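Local coordinates for trafficking protein particle complex subunit 3 (Naegleria fowleri, PDB 6AQ3) that probably serves as a core subunit of a TRAPP vesicle-tethering complex in membrane traffic and carries covalently bound palmitic acid, at residues K137-C148 with C164-D174. Residues are numbered along the deposited sequence; the frame is centred on the assembly and turned at random.
Sequences KQKRLYYSNIIC and CEYKKCPLLGD
Tyr142 and Tyr166 meet where the linker between helices 134-138 and 146-157 of this TRAPP-family fold lies along strand 160-168, an outermost strand of the antiparallel sheet, and the loop that follows it. The aromatic contact is a CH-pi one: Tyr166 CB sits 3.4 Å from the centroid of the Tyr142 ring, nearly on its normal. The two ring planes differ by just 17° but are slid apart, so they scarcely overlap. Cys148 SG approaches the Tyr166 ring obliquely, 3.8 Å from CD2, while Ser144 CB touches the phenol oxygen at the far end.

Apolar packing continues along the loop. Leu172 turns one methyl, CD1, to Tyr142 CE1 at 3.6 Å and lays it over one face of the Arg140 guanidinium; its other methyl, CD2, rests against the carbonyl oxygens of Lys137 and Leu141. Leu171 CD1 meets Tyr143 CB.

Polar links flank this packing. Arg140, at the Schellman motif that ends helix 134-138, bends its chain at chi3 (77°) and donates from NH2 to Tyr142 OH over 2.9 Å, in the guanidinium plane. The same nitrogen forms a long salt bridge with Asp174 OD2, an oxygen that also accepts from Cys169 N through its anti lone pair. Asn53 of helix 49-75 anchors the linker by bonding to Arg140 O, Tyr142 N and Asn145 ND2. At the helix 146-157 end, where Ile147 also touches palmitic acid, a water bridges the segments, donating to Asn145 OD1 and accepting from Tyr166 N, each 2.8 Å from its oxygen.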
ATOM      1  N   LYS C 137     -15.626   4.373 -15.939  1.00 58.46           N
ATOM      2  CA  LYS C 137     -14.768   4.438 -17.126  1.00 54.18           C
ATOM      3  C   LYS C 137     -15.078   5.677 -17.949  1.00 53.30           C
ATOM      4  O   LYS C 137     -14.169   6.353 -18.431  1.00 51.39           O
ATOM      5  CB  LYS C 137     -14.938   3.198 -18.007  1.00 50.56           C
ATOM      6  CG  LYS C 137     -14.357   1.919 -17.459  1.00 62.40           C
ATOM      7  CD  LYS C 137     -14.706   0.711 -18.355  1.00 66.35           C
ATOM      8  CE  LYS C 137     -14.195   0.914 -19.777  1.00 70.63           C
ATOM      9  NZ  LYS C 137     -14.265  -0.336 -20.588  1.00 78.45           N
ATOM     10  N   GLN C 138     -16.367   5.974 -18.132  1.00 56.36           N
ATOM     11  CA  GLN C 138     -16.772   7.129 -18.921  1.00 53.81           C
ATOM     12  C   GLN C 138     -16.286   8.420 -18.279  1.00 63.46           C
ATOM     13  O   GLN C 138     -15.996   9.397 -18.983  1.00 70.13           O
ATOM     14  CB  GLN C 138     -18.294   7.131 -19.090  1.00 52.69           C
ATOM     15  N   LYS C 139     -16.207   8.446 -16.948  1.00 57.02           N
ATOM     16  CA  LYS C 139     -15.685   9.593 -16.225  1.00 52.40           C
ATOM     17  C   LYS C 139     -14.166   9.627 -16.183  1.00 48.67           C
ATOM     18  O   LYS C 139     -13.592  10.576 -15.626  1.00 47.71           O
ATOM     19  CB  LYS C 139     -16.267   9.617 -14.809  1.00 54.72           C
ATOM     20  CG  LYS C 139     -17.758   9.985 -14.767  1.00 54.42           C
ATOM     21  CD  LYS C 139     -18.276   9.913 -13.336  1.00 65.98           C
ATOM     22  CE  LYS C 139     -19.798   9.834 -13.263  1.00 71.47           C
ATOM     23  NZ  LYS C 139     -20.244   8.834 -12.229  1.00 74.46           N
ATOM     24  N   ARG C 140     -13.505   8.626 -16.760  1.00 47.43           N
ATOM     25  CA  ARG C 140     -12.045   8.595 -16.900  1.00 44.77           C
ATOM     26  C   ARG C 140     -11.334   8.757 -15.551  1.00 51.00           C
ATOM     27  O   ARG C 140     -10.440   9.591 -15.380  1.00 51.89           O
ATOM     28  CB  ARG C 140     -11.562   9.640 -17.918  1.00 41.76           C
ATOM     29  CG  ARG C 140     -11.855   9.174 -19.345  1.00 51.65           C
ATOM     30  CD  ARG C 140     -11.209   9.989 -20.442  1.00 52.74           C
ATOM     31  NE  ARG C 140      -9.796   9.628 -20.543  1.00 61.19           N
ATOM     32  CZ  ARG C 140      -9.334   8.603 -21.257  1.00 57.53           C
ATOM     33  NH1 ARG C 140     -10.176   7.818 -21.928  1.00 60.87           N
ATOM     34  NH2 ARG C 140      -8.037   8.344 -21.287  1.00 45.17           N
ATOM     35  N   LEU C 141     -11.692   7.901 -14.601  1.00 46.87           N
ATOM     36  CA  LEU C 141     -10.824   7.717 -13.446  1.00 40.90           C
ATOM     37  C   LEU C 141      -9.458   7.239 -13.910  1.00 46.62           C
ATOM     38  O   LEU C 141      -9.349   6.355 -14.770  1.00 47.52           O
ATOM     39  CB  LEU C 141     -11.425   6.671 -12.502  1.00 41.09           C
ATOM     40  CG  LEU C 141     -10.534   6.110 -11.401  1.00 41.59           C
ATOM     41  CD1 LEU C 141     -10.388   7.142 -10.298  1.00 41.28           C
ATOM     42  CD2 LEU C 141     -11.120   4.783 -10.877  1.00 47.27           C
ATOM     43  N   TYR C 142      -8.408   7.822 -13.350  1.00 45.39           N
ATOM     44  CA  TYR C 142      -7.062   7.301 -13.570  1.00 45.71           C
ATOM     45  C   TYR C 142      -6.659   6.567 -12.295  1.00 44.66           C
ATOM     46  O   TYR C 142      -6.030   7.129 -11.386  1.00 44.91           O
ATOM     47  CB  TYR C 142      -6.092   8.407 -13.958  1.00 46.44           C
ATOM     48  CG  TYR C 142      -6.255   8.834 -15.396  1.00 48.27           C
ATOM     49  CD1 TYR C 142      -6.103   7.908 -16.435  1.00 48.03           C
ATOM     50  CD2 TYR C 142      -6.528  10.170 -15.728  1.00 47.93           C
ATOM     51  CE1 TYR C 142      -6.237   8.294 -17.775  1.00 47.93           C
ATOM     52  CE2 TYR C 142      -6.668  10.572 -17.072  1.00 44.63           C
ATOM     53  CZ  TYR C 142      -6.521   9.622 -18.084  1.00 49.23           C
ATOM     54  OH  TYR C 142      -6.653   9.981 -19.402  1.00 45.98           O
ATOM     55  N   TYR C 143      -7.002   5.277 -12.275  1.00 40.16           N
ATOM     56  CA  TYR C 143      -6.862   4.434 -11.094  1.00 39.88           C
ATOM     57  C   TYR C 143      -5.485   4.552 -10.445  1.00 39.50           C
ATOM     58  O   TYR C 143      -5.379   4.572  -9.214  1.00 34.92           O
ATOM     59  CB  TYR C 143      -7.137   2.985 -11.488  1.00 42.55           C
ATOM     60  CG  TYR C 143      -7.194   2.039 -10.313  1.00 41.43           C
ATOM     61  CD1 TYR C 143      -8.372   1.854  -9.593  1.00 44.40           C
ATOM     62  CD2 TYR C 143      -6.062   1.355  -9.910  1.00 39.36           C
ATOM     63  CE1 TYR C 143      -8.422   0.972  -8.502  1.00 44.24           C
ATOM     64  CE2 TYR C 143      -6.096   0.505  -8.848  1.00 46.12           C
ATOM     65  CZ  TYR C 143      -7.272   0.315  -8.142  1.00 45.29           C
ATOM     66  OH  TYR C 143      -7.258  -0.535  -7.076  1.00 50.60           O
ATOM     67  N   SER C 144      -4.422   4.632 -11.252  1.00 40.06           N
ATOM     68  CA  SER C 144      -3.043   4.669 -10.770  1.00 38.06           C
ATOM     69  C   SER C 144      -2.444   6.072 -10.731  1.00 40.65           C
ATOM     70  O   SER C 144      -1.216   6.204 -10.779  1.00 41.61           O
ATOM     71  CB  SER C 144      -2.155   3.794 -11.641  1.00 37.37           C
ATOM     72  OG  SER C 144      -2.550   2.456 -11.558  1.00 49.96           O
ATOM     73  N   ASN C 145      -3.271   7.112 -10.571  1.00 35.08           N
ATOM     74  CA  ASN C 145      -2.772   8.478 -10.694  1.00 37.44           C
ATOM     75  C   ASN C 145      -1.720   8.814  -9.647  1.00 49.86           C
ATOM     76  O   ASN C 145      -0.913   9.733  -9.865  1.00 47.34           O
ATOM     77  CB  ASN C 145      -3.915   9.480 -10.596  1.00 38.44           C
ATOM     78  CG  ASN C 145      -3.737  10.647 -11.559  1.00 43.33           C
ATOM     79  OD1 ASN C 145      -3.117  10.490 -12.609  1.00 43.42           O
ATOM     80  ND2 ASN C 145      -4.310  11.807 -11.225  1.00 46.62           N
ATOM     81  N   ILE C 146      -1.680   8.061  -8.542  1.00 42.82           N
ATOM     82  CA  ILE C 146      -0.646   8.253  -7.532  1.00 42.83           C
ATOM     83  C   ILE C 146       0.752   8.217  -8.154  1.00 47.72           C
ATOM     84  O   ILE C 146       1.685   8.832  -7.626  1.00 48.90           O
ATOM     85  CB  ILE C 146      -0.806   7.203  -6.422  1.00 41.69           C
ATOM     86  CG1 ILE C 146      -0.015   7.612  -5.186  1.00 49.76           C
ATOM     87  CG2 ILE C 146      -0.313   5.844  -6.907  1.00 38.54           C
ATOM     88  CD1 ILE C 146      -0.476   6.901  -3.931  1.00 57.03           C
ATOM     89  N   ILE C 147       0.925   7.491  -9.267  1.00 49.54           N
ATOM     90  CA  ILE C 147       2.231   7.422  -9.927  1.00 47.29           C
ATOM     91  C   ILE C 147       2.660   8.795 -10.437  1.00 50.42           C
ATOM     92  O   ILE C 147       3.836   9.168 -10.343  1.00 56.35           O
ATOM     93  CB  ILE C 147       2.216   6.376 -11.065  1.00 46.14           C
ATOM     94  CG1 ILE C 147       1.921   4.974 -10.508  1.00 44.75           C
ATOM     95  CG2 ILE C 147       3.573   6.342 -11.811  1.00 34.34           C
ATOM     96  CD1 ILE C 147       1.876   3.894 -11.568  1.00 40.81           C
ATOM     97  N   CYS C 148       1.727   9.562 -10.999  1.00 48.41           N
ATOM     98  CA  CYS C 148       2.094  10.871 -11.523  1.00 47.28           C
ATOM     99  C   CYS C 148       2.612  11.786 -10.421  1.00 56.70           C
ATOM    100  O   CYS C 148       3.597  12.516 -10.616  1.00 61.30           O
ATOM    101  CB  CYS C 148       0.899  11.506 -12.228  1.00 44.63           C
ATOM    102  SG  CYS C 148       0.389  10.590 -13.686  1.00 51.24           S
ATOM    103  N   CYS C 164       2.903  16.130 -14.882  1.00 50.17           N
ATOM    104  CA  CYS C 164       2.904  14.703 -15.189  1.00 48.08           C
ATOM    105  C   CYS C 164       1.480  14.173 -15.084  1.00 47.98           C
ATOM    106  O   CYS C 164       0.886  14.209 -13.998  1.00 43.11           O
ATOM    107  CB  CYS C 164       3.838  13.954 -14.236  1.00 52.74           C
ATOM    108  SG  CYS C 164       3.901  12.198 -14.552  1.00 58.39           S
ATOM    109  N   GLU C 165       0.929  13.693 -16.205  1.00 46.13           N
ATOM    110  CA  GLU C 165      -0.459  13.249 -16.248  1.00 52.21           C
ATOM    111  C   GLU C 165      -0.608  11.969 -17.058  1.00 58.04           C
ATOM    112  O   GLU C 165       0.180  11.680 -17.966  1.00 52.94           O
ATOM    113  CB  GLU C 165      -1.395  14.315 -16.833  1.00 56.28           C
ATOM    114  CG  GLU C 165      -1.034  14.749 -18.256  1.00 73.88           C
ATOM    115  CD  GLU C 165      -0.034  15.908 -18.297  1.00 89.28           C
ATOM    116  OE1 GLU C 165       0.182  16.547 -17.240  1.00 89.02           O
ATOM    117  OE2 GLU C 165       0.532  16.193 -19.386  1.00 95.73           O
ATOM    118  N   TYR C 166      -1.634  11.199 -16.696  1.00 64.29           N
ATOM    119  CA  TYR C 166      -2.001  10.008 -17.446  1.00 58.67           C
ATOM    120  C   TYR C 166      -2.676  10.408 -18.755  1.00 56.20           C
ATOM    121  O   TYR C 166      -3.465  11.356 -18.806  1.00 52.30           O
ATOM    122  CB  TYR C 166      -2.950   9.128 -16.618  1.00 54.02           C
ATOM    123  CG  TYR C 166      -2.333   7.841 -16.113  1.00 46.24           C
ATOM    124  CD1 TYR C 166      -2.210   6.724 -16.951  1.00 47.26           C
ATOM    125  CD2 TYR C 166      -1.877   7.736 -14.792  1.00 45.56           C
ATOM    126  CE1 TYR C 166      -1.633   5.535 -16.498  1.00 37.74           C
ATOM    127  CE2 TYR C 166      -1.294   6.554 -14.315  1.00 40.31           C
ATOM    128  CZ  TYR C 166      -1.180   5.465 -15.171  1.00 42.69           C
ATOM    129  OH  TYR C 166      -0.617   4.315 -14.690  1.00 50.41           O
ATOM    130  N   LYS C 167      -2.353   9.693 -19.818  1.00 52.55           N
ATOM    131  CA  LYS C 167      -3.022   9.881 -21.093  1.00 58.64           C
ATOM    132  C   LYS C 167      -3.767   8.646 -21.572  1.00 59.05           C
ATOM    133  O   LYS C 167      -4.809   8.782 -22.216  1.00 58.94           O
ATOM    134  CB  LYS C 167      -2.006  10.320 -22.164  1.00 67.15           C
ATOM    135  CG  LYS C 167      -1.208  11.565 -21.775  1.00 64.77           C
ATOM    136  CD  LYS C 167      -1.744  12.834 -22.435  1.00 73.78           C
ATOM    137  CE  LYS C 167      -2.554  13.693 -21.462  1.00 79.78           C
ATOM    138  NZ  LYS C 167      -2.993  14.983 -22.079  1.00 85.86           N
ATOM    139  N   LYS C 168      -3.264   7.448 -21.286  1.00 62.47           N
ATOM    140  CA  LYS C 168      -3.904   6.212 -21.705  1.00 61.38           C
ATOM    141  C   LYS C 168      -3.771   5.193 -20.584  1.00 63.38           C
ATOM    142  O   LYS C 168      -2.729   5.133 -19.928  1.00 60.33           O
ATOM    143  CB  LYS C 168      -3.286   5.692 -23.011  1.00 60.65           C
ATOM    144  CG  LYS C 168      -3.655   6.539 -24.219  1.00 67.31           C
ATOM    145  CD  LYS C 168      -2.820   6.245 -25.454  1.00 78.51           C
ATOM    146  CE  LYS C 168      -3.112   4.862 -26.013  1.00 88.01           C
ATOM    147  NZ  LYS C 168      -2.502   4.660 -27.361  1.00 95.68           N
ATOM    148  N   CYS C 169      -4.838   4.410 -20.348  1.00 58.22           N
ATOM    149  CA  CYS C 169      -4.861   3.349 -19.326  1.00 59.13           C
ATOM    150  C   CYS C 169      -5.744   2.196 -19.803  1.00 57.86           C
ATOM    151  O   CYS C 169      -6.877   2.442 -20.248  1.00 53.60           O
ATOM    152  CB  CYS C 169      -5.370   3.873 -17.974  1.00 56.07           C
ATOM    153  SG  CYS C 169      -5.195   2.730 -16.535  1.00 47.44           S
ATOM    154  N   PRO C 170      -5.257   0.955 -19.757  1.00 56.03           N
ATOM    155  CA  PRO C 170      -6.091  -0.176 -20.214  1.00 54.54           C
ATOM    156  C   PRO C 170      -7.388  -0.359 -19.439  1.00 51.46           C
ATOM    157  O   PRO C 170      -8.356  -0.880 -20.005  1.00 55.92           O
ATOM    158  CB  PRO C 170      -5.158  -1.394 -20.073  1.00 47.30           C
ATOM    159  CG  PRO C 170      -3.926  -0.911 -19.416  1.00 53.44           C
ATOM    160  CD  PRO C 170      -3.846   0.578 -19.616  1.00 50.68           C
ATOM    161  N   LEU C 171      -7.471   0.082 -18.185  1.00 50.11           N
ATOM    162  CA  LEU C 171      -8.755  -0.002 -17.494  1.00 47.51           C
ATOM    163  C   LEU C 171      -9.836   0.820 -18.183  1.00 52.47           C
ATOM    164  O   LEU C 171     -11.027   0.571 -17.958  1.00 56.14           O
ATOM    165  CB  LEU C 171      -8.633   0.465 -16.035  1.00 50.56           C
ATOM    166  CG  LEU C 171      -7.748  -0.380 -15.121  1.00 49.78           C
ATOM    167  CD1 LEU C 171      -7.653   0.262 -13.756  1.00 41.16           C
ATOM    168  CD2 LEU C 171      -8.337  -1.789 -15.027  1.00 42.31           C
ATOM    169  N   LEU C 172      -9.456   1.806 -18.992  1.00 47.92           N
ATOM    170  CA  LEU C 172     -10.402   2.618 -19.736  1.00 48.15           C
ATOM    171  C   LEU C 172     -10.540   2.163 -21.179  1.00 52.22           C
ATOM    172  O   LEU C 172     -11.174   2.856 -21.975  1.00 58.09           O
ATOM    173  CB  LEU C 172      -9.972   4.090 -19.689  1.00 54.36           C
ATOM    174  CG  LEU C 172      -9.620   4.680 -18.310  1.00 49.41           C
ATOM    175  CD1 LEU C 172      -8.835   5.938 -18.482  1.00 40.94           C
ATOM    176  CD2 LEU C 172     -10.870   4.973 -17.485  1.00 47.27           C
ATOM    177  N   GLY C 173     -10.005   0.996 -21.518  1.00 53.12           N
ATOM    178  CA  GLY C 173     -10.087   0.464 -22.862  1.00 54.07           C
ATOM    179  C   GLY C 173      -8.933   0.817 -23.762  1.00 63.90           C
ATOM    180  O   GLY C 173      -8.968   0.465 -24.950  1.00 72.31           O
ATOM    181  N   ASP C 174      -7.894   1.468 -23.238  1.00 59.93           N
ATOM    182  CA  ASP C 174      -6.723   1.783 -24.042  1.00 66.04           C
ATOM    183  C   ASP C 174      -5.833   0.550 -24.176  1.00 67.64           C
ATOM    184  O   ASP C 174      -5.912  -0.394 -23.387  1.00 66.78           O
ATOM    185  CB  ASP C 174      -5.948   2.949 -23.422  1.00 69.50           C
ATOM    186  CG  ASP C 174      -6.776   4.226 -23.352  1.00 68.54           C
ATOM    187  OD1 ASP C 174      -7.491   4.502 -24.333  1.00 71.11           O
ATOM    188  OD2 ASP C 174      -6.752   4.926 -22.313  1.00 61.69           O
TER
HETATM  189  O   HOH W   1      -3.230  12.402 -14.713  1.00 42.44           O